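Local coordinates for protein peptidase, zinc-dependent (Methanocorpusculum labreanum, PDB 3LMC) that probably acts as a zinc-dependent metallopeptidase of the M54 family, holding a zinc ion and, at a separate four-cysteine site, an iron ion, at residues A[43-54]-A[97-106]; A[141-149]-A[173-183]. All coordinates share one frame; numbering follows the deposited sequence.

Contact 1: A[43-54]-A[97-106]; sequences GFDPVRNQYDAV and GDLYEPLADF
A small three-stranded sheet brings strand 50-52 parallel to strand 99-101, with Tyr51 paired to Leu99 and Asp52 to Tyr100. Tyr51 N donates to Asp98 O (2.8 Å), Tyr100 N to Tyr51 O, and Ala53 N, in the first turn of the next helix, to Tyr100 O (3.0 Å). Beyond the strands the side chains take over. The Tyr100 ring lies under the extended chain of Arg48: CD sits over the ring centre, 3.5 Å from the centroid, a CH-pi contact, and the guanidinium continues across the ring rim nearly parallel to it, the planes 10° apart. Tyr100 can lie there because its CG is placed between its own backbone N and carbonyl carbon (chi1 80°). Gln50 works with both ends of its amide. Gln50 NE2 gives one hydrogen to Asp98 OD2 at 2.9 Å, reaching that oxygen from above the carboxylate plane, and the other to Asp105 O, also at 2.9 Å; both acceptors lie in the amide plane. Gln50 OE1 accepts from Arg48 NH1 (2.8 Å), which lies in the carbonyl plane, and this fixes which way round the amide sits. Replacing Gln50 with a leucine would probably leave Asp105 O and Arg48 NH1 without these partners and let the guanidinium shift over the ring. Asp98 turns its other oxygen to a salt bridge with Arg124. The bonds from Arg48 NH1 and NH2 to Ala104 O are weak, so the CH-pi contact with Tyr100 and the bond to Gln50 OE1 probably do most to settle its position, coupling the 45-50 turn to the bend at Asp105.

Contact 2: A[141-149]-A[173-183]; sequences DRIVKEGAH and LDELDRKRKYF. With ZN (zinc ion), chain C.
The zinc-bearing helix 136-154 is flanked here by the short helix 173-178 and the chain that follows it, the two helix segments crossing at 86° with their axes 10.0 Å apart. At one end Arg142 grips Asp177 side-on: NE bonds OD1 and NH2 bonds OD2, both at 2.8 Å, each oxygen using its syn lone pair. Guanidinium and carboxylate are nearly coplanar, 19° apart, while Leu173 CD2 covers one guanidinium face and Asn127 takes NH1. Next along the helix, Lys145 runs out fully extended past Leu176, whose CD1 rests 3.9 Å from Lys145 CB. That straight chain carries NZ to Lys179 O, 2.6 Å away and tilted from the carbonyl plane; a water bridges the same NZ to Asp177 OD1, so this buried ammonium is held by a carbonyl just past the helix end and, through the water, by a carboxylate. Lys181, centre of an inverse gamma turn, stretches back along the helix to put NZ 2.6 Å from Asp141 OD1, a salt bridge entered from above the carboxylate plane; Glu22 of helix 16-27 is a second partner for this lysine. Further down the helix, on the side of the iron site, Phe183 CZ packs 4.3 Å from Ala148 CB. At the zinc site, His149 binds the ion through NE2 at 2.2 Å, and its ND1 is hydrogen-bonded to Ile166 O, the same carbonyl that receives Lys179 NZ. Such a backbone grip would orient the imidazole toward the ion. His153 and His159 complete the protein ligands, with a water also bound: the HExxHxxGxxH site of a metzincin-like peptidase.

How the contacts relate
Following the chain from the N terminus, the turn and strand of 43-54 lead into helix 53-66; two more helices and strand 90-94 pass before 97-106 returns to close contact 1 as a loop. Only after strands 106-112 and 117-120 does helix 136-154 start contact 2, which 173-183 closes beyond the last zinc histidine. The two loops are therefore in series, neither nested nor crossed. Contact 1 adds a small sheet beside the main five-stranded one; contact 2 fastens the metal-binding helix to the chain that leads into Cys184 and Cys187, two of the four iron ligands. Their centres are 22 Å apart, and Glu101 of contact 1 lies about 9 Å, side chain to ion, from the zinc held in contact 2.

Contact 1: A[43-54]-A[97-106]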
loop_
_atom_site.group_PDB
_atom_site.type_symbol
_atom_site.label_atom_id
_atom_site.label_comp_id
_atom_site.label_asym_id
_atom_site.label_seq_id
_atom_site.Cartn_x
_atom_site.Cartn_y
_atom_site.Cartn_z
ATOM N N GLY A 43 -5.470 -13.742 -9.652
ATOM C CA GLY A 43 -5.410 -13.085 -10.939
ATOM C C GLY A 43 -4.034 -13.130 -11.556
ATOM O O GLY A 43 -3.590 -12.167 -12.175
ATOM N N PHE A 44 -3.347 -14.251 -11.391
ATOM C CA PHE A 44 -2.032 -14.408 -11.995
ATOM C C PHE A 44 -2.176 -14.526 -13.512
ATOM O O PHE A 44 -3.141 -15.109 -14.011
ATOM C CB PHE A 44 -1.335 -15.637 -11.418
ATOM C CG PHE A 44 -0.024 -15.957 -12.071
ATOM C CD1 PHE A 44 1.129 -15.279 -11.711
ATOM C CD2 PHE A 44 0.060 -16.953 -13.031
ATOM C CE1 PHE A 44 2.336 -15.579 -12.303
ATOM C CE2 PHE A 44 1.271 -17.261 -13.626
ATOM C CZ PHE A 44 2.408 -16.575 -13.261
ATOM N N ASP A 45 -1.224 -13.952 -14.238
ATOM C CA ASP A 45 -1.217 -14.021 -15.690
ATOM C C ASP A 45 0.088 -14.692 -16.127
ATOM O O ASP A 45 1.162 -14.121 -15.978
ATOM C CB ASP A 45 -1.359 -12.617 -16.293
ATOM C CG ASP A 45 -1.603 -12.641 -17.802
ATOM O OD1 ASP A 45 -2.207 -11.687 -18.328
ATOM O OD2 ASP A 45 -1.197 -13.611 -18.467
ATOM N N PRO A 46 -0.007 -15.921 -16.660
ATOM C CA PRO A 46 1.183 -16.728 -16.982
ATOM C C PRO A 46 2.065 -16.144 -18.099
ATOM O O PRO A 46 3.294 -16.214 -18.003
ATOM C CB PRO A 46 0.591 -18.076 -17.407
ATOM C CG PRO A 46 -0.804 -17.755 -17.857
ATOM C CD PRO A 46 -1.264 -16.607 -17.009
ATOM N N VAL A 47 1.454 -15.580 -19.136
ATOM C CA VAL A 47 2.226 -14.976 -20.223
ATOM C C VAL A 47 2.947 -13.713 -19.749
ATOM O O VAL A 47 4.096 -13.476 -20.120
ATOM C CB VAL A 47 1.355 -14.667 -21.469
ATOM C CG1 VAL A 47 0.216 -13.732 -21.112
ATOM C CG2 VAL A 47 2.207 -14.068 -22.574
ATOM N N ARG A 48 2.270 -12.916 -18.922
ATOM C CA ARG A 48 2.864 -11.722 -18.318
ATOM C C ARG A 48 3.824 -12.066 -17.172
ATOM O O ARG A 48 4.782 -11.339 -16.916
ATOM C CB ARG A 48 1.768 -10.800 -17.776
ATOM C CG ARG A 48 1.176 -9.771 -18.740
ATOM C CD ARG A 48 0.250 -8.852 -17.947
ATOM N NE ARG A 48 -0.320 -7.738 -18.706
ATOM C CZ ARG A 48 0.165 -6.498 -18.706
ATOM N NH1 ARG A 48 1.251 -6.207 -17.998
ATOM N NH2 ARG A 48 -0.433 -5.546 -19.421
ATOM N N ASN A 49 3.558 -13.175 -16.483
ATOM C CA ASN A 49 4.248 -13.510 -15.227
ATOM C C ASN A 49 4.031 -12.465 -14.121
ATOM O O ASN A 49 4.947 -12.155 -13.346
ATOM C CB ASN A 49 5.743 -13.740 -15.444
ATOM C CG ASN A 49 6.394 -14.452 -14.277
ATOM O OD1 ASN A 49 5.718 -15.077 -13.460
ATOM N ND2 ASN A 49 7.714 -14.370 -14.196
ATOM N N GLN A 50 2.810 -11.937 -14.051
ATOM C CA GLN A 50 2.482 -10.861 -13.127
ATOM C C GLN A 50 1.080 -11.087 -12.587
ATOM O O GLN A 50 0.301 -11.860 -13.167
ATOM C CB GLN A 50 2.468 -9.523 -13.862
ATOM C CG GLN A 50 3.731 -9.158 -14.607
ATOM C CD GLN A 50 3.585 -7.800 -15.251
ATOM O OE1 GLN A 50 2.788 -7.636 -16.168
ATOM N NE2 GLN A 50 4.326 -6.811 -14.756
ATOM N N TYR A 51 0.740 -10.379 -11.512
ATOM C CA TYR A 51 -0.598 -10.493 -10.928
ATOM C C TYR A 51 -1.475 -9.260 -11.160
ATOM O O TYR A 51 -1.019 -8.130 -10.998
ATOM C CB TYR A 51 -0.504 -10.786 -9.433
ATOM C CG TYR A 51 0.237 -12.060 -9.095
ATOM C CD1 TYR A 51 1.623 -12.086 -9.071
ATOM C CD2 TYR A 51 -0.448 -13.236 -8.798
ATOM C CE1 TYR A 51 2.307 -13.233 -8.752
ATOM C CE2 TYR A 51 0.236 -14.402 -8.464
ATOM C CZ TYR A 51 1.608 -14.390 -8.448
ATOM O OH TYR A 51 2.316 -15.532 -8.131
ATOM N N ASP A 52 -2.735 -9.497 -11.536
ATOM C CA ASP A 52 -3.737 -8.443 -11.722
ATOM C C ASP A 52 -4.084 -7.798 -10.385
ATOM O O ASP A 52 -4.800 -8.386 -9.579
ATOM C CB ASP A 52 -5.005 -9.068 -12.324
ATOM C CG ASP A 52 -6.052 -8.026 -12.749
ATOM O OD1 ASP A 52 -5.942 -6.824 -12.394
ATOM O OD2 ASP A 52 -7.002 -8.429 -13.458
ATOM N N ALA A 53 -3.599 -6.591 -10.138
ATOM C CA ALA A 53 -3.784 -5.984 -8.819
ATOM C C ALA A 53 -5.241 -5.645 -8.518
ATOM O O ALA A 53 -5.637 -5.542 -7.347
ATOM C CB ALA A 53 -2.911 -4.762 -8.666
ATOM N N VAL A 54 -6.047 -5.464 -9.561
ATOM C CA VAL A 54 -7.465 -5.165 -9.348
ATOM C C VAL A 54 -8.138 -6.345 -8.658
ATOM O O VAL A 54 -8.866 -6.168 -7.692
ATOM C CB VAL A 54 -8.204 -4.832 -10.659
ATOM C CG1 VAL A 54 -9.683 -4.613 -10.382
ATOM C CG2 VAL A 54 -7.592 -3.589 -11.326
ATOM N N GLY A 97 4.518 -10.014 -4.862
ATOM C CA GLY A 97 4.202 -10.310 -6.254
ATOM C C GLY A 97 4.412 -9.114 -7.169
ATOM O O GLY A 97 4.201 -7.984 -6.750
ATOM N N ASP A 98 4.848 -9.354 -8.404
ATOM C CA ASP A 98 4.928 -8.282 -9.401
ATOM C C ASP A 98 3.510 -7.950 -9.898
ATOM O O ASP A 98 2.736 -8.848 -10.256
ATOM C CB ASP A 98 5.814 -8.683 -10.582
ATOM C CG ASP A 98 6.114 -7.512 -11.520
ATOM O OD1 ASP A 98 6.335 -6.374 -11.030
ATOM O OD2 ASP A 98 6.137 -7.737 -12.749
ATOM N N LEU A 99 3.174 -6.662 -9.921
ATOM C CA LEU A 99 1.792 -6.241 -10.173
ATOM C C LEU A 99 1.632 -5.559 -11.517
ATOM O O LEU A 99 2.509 -4.799 -11.951
ATOM C CB LEU A 99 1.328 -5.271 -9.091
ATOM C CG LEU A 99 1.342 -5.806 -7.666
ATOM C CD1 LEU A 99 0.857 -4.726 -6.719
ATOM C CD2 LEU A 99 0.459 -7.045 -7.581
ATOM N N TYR A 100 0.502 -5.822 -12.164
ATOM C CA TYR A 100 0.079 -5.001 -13.294
ATOM C C TYR A 100 -1.396 -4.566 -13.176
ATOM O O TYR A 100 -2.132 -5.038 -12.313
ATOM C CB TYR A 100 0.327 -5.743 -14.608
ATOM C CG TYR A 100 -0.719 -6.777 -14.948
ATOM C CD1 TYR A 100 -0.737 -8.015 -14.317
ATOM C CD2 TYR A 100 -1.676 -6.524 -15.924
ATOM C CE1 TYR A 100 -1.691 -8.971 -14.641
ATOM C CE2 TYR A 100 -2.633 -7.476 -16.257
ATOM C CZ TYR A 100 -2.634 -8.693 -15.611
ATOM O OH TYR A 100 -3.586 -9.636 -15.937
ATOM N N GLU A 101 -1.807 -3.625 -14.018
ATOM C CA GLU A 101 -3.230 -3.386 -14.249
ATOM C C GLU A 101 -3.446 -3.311 -15.755
ATOM O O GLU A 101 -2.494 -3.095 -16.508
ATOM C CB GLU A 101 -3.731 -2.131 -13.533
ATOM C CG GLU A 101 -2.914 -0.874 -13.788
ATOM C CD GLU A 101 -3.495 0.010 -14.871
ATOM O OE1 GLU A 101 -3.061 1.178 -14.972
ATOM O OE2 GLU A 101 -4.387 -0.458 -15.619
ATOM N N PRO A 102 -4.684 -3.532 -16.208
ATOM C CA PRO A 102 -4.911 -3.649 -17.656
ATOM C C PRO A 102 -4.173 -2.605 -18.515
ATOM O O PRO A 102 -3.586 -2.976 -19.532
ATOM C CB PRO A 102 -6.425 -3.514 -17.772
ATOM C CG PRO A 102 -6.927 -4.165 -16.494
ATOM C CD PRO A 102 -5.906 -3.805 -15.427
ATOM N N LEU A 103 -4.159 -1.342 -18.094
ATOM C CA LEU A 103 -3.560 -0.276 -18.908
ATOM C C LEU A 103 -2.038 -0.127 -18.788
ATOM O O LEU A 103 -1.445 0.744 -19.442
ATOM C CB LEU A 103 -4.219 1.065 -18.581
ATOM C CG LEU A 103 -5.372 1.547 -19.471
ATOM C CD1 LEU A 103 -6.097 0.385 -20.157
ATOM C CD2 LEU A 103 -6.329 2.396 -18.647
ATOM N N ALA A 104 -1.410 -0.966 -17.964
ATOM C CA ALA A 104 -0.005 -0.764 -17.606
ATOM C C ALA A 104 0.850 -2.033 -17.692
ATOM O O ALA A 104 0.382 -3.131 -17.391
ATOM C CB ALA A 104 0.094 -0.156 -16.207
ATOM N N ASP A 105 2.106 -1.860 -18.098
ATOM C CA ASP A 105 3.085 -2.951 -18.125
ATOM C C ASP A 105 3.325 -3.494 -16.713
ATOM O O ASP A 105 3.509 -4.699 -16.513
ATOM C CB ASP A 105 4.404 -2.463 -18.734
ATOM C CG ASP A 105 4.278 -2.119 -20.215
ATOM O OD1 ASP A 105 3.362 -2.653 -20.880
ATOM O OD2 ASP A 105 5.098 -1.319 -20.719
ATOM N N PHE A 106 3.318 -2.587 -15.738
ATOM C CA PHE A 106 3.471 -2.938 -14.338
ATOM C C PHE A 106 3.055 -1.735 -13.496
ATOM O O PHE A 106 2.924 -0.633 -14.007
ATOM C CB PHE A 106 4.926 -3.292 -14.032
ATOM C CG PHE A 106 5.825 -2.094 -13.923
ATOM C CD1 PHE A 106 6.493 -1.610 -15.037
ATOM C CD2 PHE A 106 5.982 -1.430 -12.707
ATOM C CE1 PHE A 106 7.317 -0.494 -14.944
ATOM C CE2 PHE A 106 6.809 -0.311 -12.608
ATOM C CZ PHE A 106 7.476 0.155 -13.726
#

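Contact 2: A[141-149]-A[173-183]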
loop_
_atom_site.group_PDB
_atom_site.type_symbol
_atom_site.label_atom_id
_atom_site.label_comp_id
_atom_site.label_asym_id
_atom_site.label_seq_id
_atom_site.Cartn_x
_atom_site.Cartn_y
_atom_site.Cartn_z
ATOM N N ASP A 141 12.551 3.316 2.490
ATOM C CA ASP A 141 12.240 4.609 1.881
ATOM C C ASP A 141 11.197 4.446 0.794
ATOM O O ASP A 141 10.225 5.197 0.737
ATOM C CB ASP A 141 13.460 5.233 1.214
ATOM C CG ASP A 141 14.498 5.706 2.200
ATOM O OD1 ASP A 141 14.174 5.878 3.392
ATOM O OD2 ASP A 141 15.649 5.906 1.764
ATOM N N ARG A 142 11.439 3.498 -0.105
ATOM C CA ARG A 142 10.585 3.338 -1.277
ATOM C C ARG A 142 9.186 2.853 -0.925
ATOM O O ARG A 142 8.195 3.419 -1.404
ATOM C CB ARG A 142 11.252 2.411 -2.288
ATOM C CG ARG A 142 12.511 3.021 -2.874
ATOM C CD ARG A 142 13.341 1.965 -3.631
ATOM N NE ARG A 142 14.474 2.590 -4.295
ATOM C CZ ARG A 142 15.656 2.002 -4.478
ATOM N NH1 ARG A 142 15.868 0.761 -4.047
ATOM N NH2 ARG A 142 16.633 2.670 -5.082
ATOM N N ILE A 143 9.095 1.840 -0.064
ATOM C CA ILE A 143 7.783 1.327 0.350
ATOM C C ILE A 143 6.958 2.374 1.083
ATOM O O ILE A 143 5.746 2.437 0.927
ATOM C CB ILE A 143 7.893 0.110 1.272
ATOM C CG1 ILE A 143 8.652 -1.016 0.567
ATOM C CG2 ILE A 143 6.488 -0.359 1.711
ATOM C CD1 ILE A 143 8.800 -2.272 1.411
ATOM N N VAL A 144 7.615 3.182 1.909
ATOM C CA VAL A 144 6.919 4.215 2.653
ATOM C C VAL A 144 6.329 5.238 1.695
ATOM O O VAL A 144 5.176 5.645 1.834
ATOM C CB VAL A 144 7.881 4.961 3.579
ATOM C CG1 VAL A 144 7.210 6.238 4.123
ATOM C CG2 VAL A 144 8.357 4.045 4.705
ATOM N N LYS A 145 7.144 5.660 0.731
ATOM C CA LYS A 145 6.758 6.690 -0.216
ATOM C C LYS A 145 5.618 6.250 -1.136
ATOM O O LYS A 145 4.695 7.018 -1.411
ATOM C CB LYS A 145 7.963 7.064 -1.063
ATOM C CG LYS A 145 9.036 7.877 -0.347
ATOM C CD LYS A 145 10.275 7.918 -1.244
ATOM C CE LYS A 145 11.357 8.792 -0.670
ATOM N NZ LYS A 145 12.403 8.999 -1.712
ATOM N N GLU A 146 5.678 5.010 -1.609
ATOM C CA GLU A 146 4.659 4.514 -2.533
ATOM C C GLU A 146 3.456 4.018 -1.744
ATOM O O GLU A 146 2.320 4.097 -2.211
ATOM C CB GLU A 146 5.219 3.425 -3.448
ATOM C CG GLU A 146 4.167 2.694 -4.264
ATOM C CD GLU A 146 3.573 3.543 -5.378
ATOM O OE1 GLU A 146 4.065 4.673 -5.601
ATOM O OE2 GLU A 146 2.619 3.073 -6.038
ATOM N N GLY A 147 3.703 3.533 -0.532
ATOM C CA GLY A 147 2.622 3.166 0.370
ATOM C C GLY A 147 1.794 4.360 0.834
ATOM O O GLY A 147 0.569 4.288 0.869
ATOM N N ALA A 148 2.450 5.462 1.202
ATOM C CA ALA A 148 1.711 6.649 1.629
ATOM C C ALA A 148 0.955 7.246 0.441
ATOM O O ALA A 148 -0.110 7.833 0.604
ATOM C CB ALA A 148 2.637 7.685 2.269
ATOM N N HIS A 149 1.513 7.081 -0.753
ATOM C CA HIS A 149 0.863 7.514 -1.988
ATOM C C HIS A 149 -0.477 6.795 -2.174
ATOM O O HIS A 149 -1.520 7.429 -2.261
ATOM C CB HIS A 149 1.782 7.221 -3.175
ATOM C CG HIS A 149 1.173 7.532 -4.504
ATOM N ND1 HIS A 149 1.424 8.705 -5.181
ATOM C CD2 HIS A 149 0.318 6.825 -5.280
ATOM C CE1 HIS A 149 0.745 8.711 -6.314
ATOM N NE2 HIS A 149 0.070 7.582 -6.398
ATOM N N LEU A 173 11.711 4.151 -11.193
ATOM C CA LEU A 173 12.324 4.110 -9.871
ATOM C C LEU A 173 13.135 5.355 -9.500
ATOM O O LEU A 173 13.171 5.746 -8.329
ATOM C CB LEU A 173 13.187 2.866 -9.699
ATOM C CG LEU A 173 13.365 2.582 -8.211
ATOM C CD1 LEU A 173 11.996 2.490 -7.559
ATOM C CD2 LEU A 173 14.164 1.312 -7.981
ATOM N N ASP A 174 13.787 5.968 -10.487
ATOM C CA ASP A 174 14.546 7.189 -10.254
ATOM C C ASP A 174 13.641 8.331 -9.790
ATOM O O ASP A 174 13.966 9.036 -8.829
ATOM C CB ASP A 174 15.311 7.592 -11.509
ATOM C CG ASP A 174 16.483 6.669 -11.794
ATOM O OD1 ASP A 174 16.912 5.939 -10.868
ATOM O OD2 ASP A 174 16.978 6.673 -12.942
ATOM N N GLU A 175 12.516 8.511 -10.478
ATOM C CA GLU A 175 11.497 9.479 -10.064
ATOM C C GLU A 175 10.937 9.186 -8.674
ATOM O O GLU A 175 10.682 10.101 -7.898
ATOM C CB GLU A 175 10.354 9.541 -11.079
ATOM C CG GLU A 175 10.404 10.754 -11.998
ATOM C CD GLU A 175 9.424 10.654 -13.159
ATOM O OE1 GLU A 175 8.249 10.269 -12.939
ATOM O OE2 GLU A 175 9.836 10.958 -14.299
ATOM N N LEU A 176 10.745 7.910 -8.356
ATOM C CA LEU A 176 10.222 7.544 -7.038
ATOM C C LEU A 176 11.232 7.932 -5.950
ATOM O O LEU A 176 10.874 8.450 -4.891
ATOM C CB LEU A 176 9.869 6.043 -6.997
ATOM C CG LEU A 176 9.533 5.348 -5.673
ATOM C CD1 LEU A 176 8.712 6.220 -4.783
ATOM C CD2 LEU A 176 8.798 4.071 -5.940
ATOM N N ASP A 177 12.508 7.709 -6.229
ATOM C CA ASP A 177 13.546 8.017 -5.249
ATOM C C ASP A 177 13.674 9.529 -5.038
ATOM O O ASP A 177 14.106 9.973 -3.972
ATOM C CB ASP A 177 14.889 7.404 -5.664
ATOM C CG ASP A 177 14.957 5.902 -5.412
ATOM O OD1 ASP A 177 14.085 5.368 -4.686
ATOM O OD2 ASP A 177 15.894 5.256 -5.934
ATOM N N ARG A 178 13.303 10.311 -6.050
ATOM C CA ARG A 178 13.345 11.771 -5.941
ATOM C C ARG A 178 12.195 12.310 -5.090
ATOM O O ARG A 178 12.279 13.422 -4.558
ATOM C CB ARG A 178 13.320 12.444 -7.316
ATOM C CG ARG A 178 14.601 12.262 -8.137
ATOM C CD ARG A 178 14.529 13.096 -9.416
ATOM N NE ARG A 178 15.564 12.733 -10.376
ATOM C CZ ARG A 178 15.351 12.023 -11.482
ATOM N NH1 ARG A 178 14.128 11.604 -11.782
ATOM N NH2 ARG A 178 16.361 11.741 -12.295
ATOM N N LYS A 179 11.117 11.542 -4.970
ATOM C CA LYS A 179 10.025 11.969 -4.092
ATOM C C LYS A 179 10.575 12.065 -2.677
ATOM O O LYS A 179 11.519 11.359 -2.331
ATOM C CB LYS A 179 8.855 10.996 -4.137
ATOM C CG LYS A 179 8.237 10.842 -5.511
ATOM C CD LYS A 179 7.269 9.682 -5.513
ATOM C CE LYS A 179 6.000 10.006 -4.757
ATOM N NZ LYS A 179 5.128 8.792 -4.672
ATOM N N ARG A 180 10.015 12.960 -1.875
ATOM C CA ARG A 180 10.435 13.104 -0.482
ATOM C C ARG A 180 9.346 12.559 0.432
ATOM O O ARG A 180 8.217 12.332 -0.008
ATOM C CB ARG A 180 10.713 14.566 -0.127
ATOM C CG ARG A 180 12.035 15.120 -0.655
ATOM C CD ARG A 180 11.989 15.322 -2.159
ATOM N NE ARG A 180 12.953 16.325 -2.606
ATOM C CZ ARG A 180 14.099 16.045 -3.218
ATOM N NH1 ARG A 180 14.437 14.787 -3.467
ATOM N NH2 ARG A 180 14.907 17.029 -3.585
ATOM N N LYS A 181 9.697 12.313 1.692
ATOM C CA LYS A 181 8.714 11.866 2.663
ATOM C C LYS A 181 7.965 13.110 3.110
ATOM O O LYS A 181 8.262 13.694 4.155
ATOM C CB LYS A 181 9.386 11.133 3.836
ATOM C CG LYS A 181 9.885 9.723 3.455
ATOM C CD LYS A 181 10.808 9.127 4.492
ATOM C CE LYS A 181 11.541 7.908 3.924
ATOM N NZ LYS A 181 12.702 7.492 4.771
ATOM N N TYR A 182 6.974 13.491 2.310
ATOM C CA TYR A 182 6.490 14.866 2.281
ATOM C C TYR A 182 5.147 14.946 1.561
ATOM O O TYR A 182 5.019 14.500 0.424
ATOM C CB TYR A 182 7.528 15.715 1.523
ATOM C CG TYR A 182 7.169 17.160 1.256
ATOM C CD1 TYR A 182 7.086 18.075 2.294
ATOM C CD2 TYR A 182 6.966 17.625 -0.042
ATOM C CE1 TYR A 182 6.785 19.408 2.060
ATOM C CE2 TYR A 182 6.655 18.967 -0.292
ATOM C CZ TYR A 182 6.568 19.849 0.769
ATOM O OH TYR A 182 6.268 21.178 0.558
ATOM N N PHE A 183 4.143 15.499 2.226
ATOM C CA PHE A 183 2.931 15.920 1.541
ATOM C C PHE A 183 3.005 17.429 1.387
ATOM O O PHE A 183 3.131 18.139 2.387
ATOM C CB PHE A 183 1.696 15.573 2.365
ATOM C CG PHE A 183 1.304 14.126 2.301
ATOM C CD1 PHE A 183 0.570 13.651 1.244
ATOM C CD2 PHE A 183 1.647 13.251 3.316
ATOM C CE1 PHE A 183 0.200 12.340 1.179
ATOM C CE2 PHE A 183 1.277 11.928 3.253
ATOM C CZ PHE A 183 0.545 11.475 2.184
HETATM ZN ZN ZN C . -1.449 6.875 -7.818
HETATM O O HOH W 1 13.640 6.402 -2.427
HETATM O O HOH W 2 -1.641 4.513 -7.800
#